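Local coordinates for putative hemin storage protein (Bordetella bronchiseptica, PDB 6AU1) that cleaves deacetylated poly-beta-1,6-N-acetylglucosamine through this glycoside hydrolase domain and can thereby disrupt bacterial biofilms, at residues E278-M281 / R282-A286. Numbering follows the deposited sequence.
Sequences EQWM and RQLVA. With SO4 (sulfate ion), chain E; SO4 (sulfate ion), chain F.
The first turns of helix 277-290, on the outside of the barrel, pair Q279 with R282 and Q283 around the sulfate of chain E, while W280 meets L284 on the inner side. R282 and Q279 hold the same oxygen of this sulfate. R282 NH2 reaches its O1 at 3.0 Å in a nearly straight bond (172°), and Q279 NE2 reaches O1 at 3.2 Å. R282 NE bonds O3 of the same ion at 2.8 Å, which makes a two-point grip along the guanidinium edge, with the sulfur in its plane. The R282 chain bends at chi3 (51°), which turns the guanidinium back so that one face lies over Q279 CA. Q283 NE2 adds a weak bond to O4 of this sulfate. The amides of Q279 and Q283 are only 16° from parallel, with Q279 CD 3.7 Å from Q283 NE2. The sulfate of chain F sits at the helix start, where E278 N bonds its O4 and Q279 N bonds its O3 at 2.8 Å; R276 also binds a sulfate. Both ions probably come from the crystallisation liquor. On the inward side, L284 CD2 approaches W280 CZ3 obliquely at 3.9 Å. L241 of helix 238-241 touches both side chains, and M281 and V285 pack on helix 314-326. One polar face and an apolar inward face are typical of an amphipathic outer helix of a TIM barrel, here with an anion bound at its N-terminus.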
loop_
_atom_site.group_PDB
_atom_site.type_symbol
_atom_site.label_atom_id
_atom_site.label_comp_id
_atom_site.label_asym_id
_atom_site.label_seq_id
_atom_site.Cartn_x
_atom_site.Cartn_y
_atom_site.Cartn_z
ATOM N N GLU A 278 7.638 -7.950 -20.961
ATOM C CA GLU A 278 8.561 -6.869 -21.310
ATOM C C GLU A 278 7.809 -5.729 -21.990
ATOM O O GLU A 278 8.005 -4.558 -21.659
ATOM C CB GLU A 278 9.702 -7.379 -22.197
ATOM C CG GLU A 278 10.616 -8.359 -21.480
ATOM C CD GLU A 278 12.059 -8.278 -21.941
ATOM O OE1 GLU A 278 12.303 -7.877 -23.101
ATOM O OE2 GLU A 278 12.953 -8.612 -21.134
ATOM N N GLN A 279 6.935 -6.076 -22.931
ATOM C CA GLN A 279 6.076 -5.085 -23.562
ATOM C C GLN A 279 5.202 -4.398 -22.515
ATOM O O GLN A 279 5.005 -3.181 -22.545
ATOM C CB GLN A 279 5.193 -5.728 -24.634
ATOM C CG GLN A 279 4.289 -4.731 -25.333
ATOM C CD GLN A 279 3.347 -5.385 -26.326
ATOM O OE1 GLN A 279 2.558 -6.258 -25.966
ATOM N NE2 GLN A 279 3.429 -4.967 -27.583
ATOM N N TRP A 280 4.669 -5.199 -21.599
ATOM C CA TRP A 280 3.799 -4.702 -20.541
ATOM C C TRP A 280 4.487 -3.608 -19.732
ATOM O O TRP A 280 3.921 -2.543 -19.491
ATOM C CB TRP A 280 3.388 -5.858 -19.627
ATOM C CG TRP A 280 2.303 -5.547 -18.625
ATOM C CD1 TRP A 280 0.961 -5.726 -18.784
ATOM C CD2 TRP A 280 2.486 -5.044 -17.296
ATOM N NE1 TRP A 280 0.293 -5.354 -17.638
ATOM C CE2 TRP A 280 1.209 -4.928 -16.713
ATOM C CE3 TRP A 280 3.608 -4.676 -16.546
ATOM C CZ2 TRP A 280 1.021 -4.460 -15.415
ATOM C CZ3 TRP A 280 3.423 -4.209 -15.262
ATOM C CH2 TRP A 280 2.140 -4.111 -14.705
ATOM N N MET A 281 5.719 -3.877 -19.318
ATOM C CA MET A 281 6.471 -2.906 -18.536
ATOM C C MET A 281 6.790 -1.661 -19.370
ATOM O O MET A 281 6.758 -0.534 -18.868
ATOM C CB MET A 281 7.758 -3.534 -18.000
ATOM C CG MET A 281 8.454 -2.677 -16.955
ATOM S SD MET A 281 7.566 -2.732 -15.378
ATOM C CE MET A 281 7.805 -4.447 -14.913
ATOM N N ARG A 282 7.104 -1.868 -20.645
ATOM C CA ARG A 282 7.342 -0.756 -21.558
ATOM C C ARG A 282 6.104 0.149 -21.647
ATOM O O ARG A 282 6.209 1.373 -21.544
ATOM C CB ARG A 282 7.742 -1.296 -22.937
ATOM C CG ARG A 282 8.442 -0.311 -23.830
ATOM C CD ARG A 282 9.289 -1.031 -24.891
ATOM N NE ARG A 282 8.548 -2.058 -25.627
ATOM C CZ ARG A 282 8.806 -3.363 -25.569
ATOM N NH1 ARG A 282 9.790 -3.818 -24.804
ATOM N NH2 ARG A 282 8.082 -4.218 -26.281
ATOM N N GLN A 283 4.929 -0.458 -21.806
ATOM C CA GLN A 283 3.687 0.307 -21.872
ATOM C C GLN A 283 3.367 1.012 -20.555
ATOM O O GLN A 283 2.853 2.134 -20.561
ATOM C CB GLN A 283 2.520 -0.599 -22.275
ATOM C CG GLN A 283 2.586 -1.041 -23.719
ATOM C CD GLN A 283 1.563 -2.109 -24.053
ATOM O OE1 GLN A 283 0.907 -2.654 -23.166
ATOM N NE2 GLN A 283 1.430 -2.422 -25.336
ATOM N N LEU A 284 3.657 0.358 -19.431
ATOM C CA LEU A 284 3.396 0.972 -18.129
ATOM C C LEU A 284 4.253 2.226 -17.949
ATOM O O LEU A 284 3.751 3.276 -17.550
ATOM C CB LEU A 284 3.657 -0.017 -16.988
ATOM C CG LEU A 284 3.248 0.468 -15.587
ATOM C CD1 LEU A 284 1.735 0.495 -15.440
ATOM C CD2 LEU A 284 3.876 -0.417 -14.530
ATOM N N VAL A 285 5.541 2.115 -18.263
ATOM C CA VAL A 285 6.447 3.259 -18.160
ATOM C C VAL A 285 6.009 4.401 -19.083
ATOM O O VAL A 285 6.000 5.565 -18.678
ATOM C CB VAL A 285 7.902 2.849 -18.489
ATOM C CG1 VAL A 285 8.796 4.064 -18.559
ATOM C CG2 VAL A 285 8.412 1.879 -17.428
ATOM N N ALA A 286 5.628 4.062 -20.312
ATOM C CA ALA A 286 5.172 5.064 -21.273
ATOM C C ALA A 286 3.957 5.809 -20.739
ATOM O O ALA A 286 3.839 7.025 -20.904
ATOM C CB ALA A 286 4.848 4.418 -22.609
HETATM S S SO4 E . 5.422 -1.604 -27.672
HETATM O O1 SO4 E . 5.868 -2.984 -27.852
HETATM O O2 SO4 E . 5.635 -0.860 -28.909
HETATM O O3 SO4 E . 6.191 -0.980 -26.600
HETATM O O4 SO4 E . 4.002 -1.580 -27.327
HETATM S S SO4 F . 7.741 -9.762 -24.332
HETATM O O1 SO4 F . 6.924 -10.755 -25.023
HETATM O O2 SO4 F . 9.054 -9.687 -24.970
HETATM O O3 SO4 F . 7.100 -8.455 -24.422
HETATM O O4 SO4 F . 7.892 -10.159 -22.933
#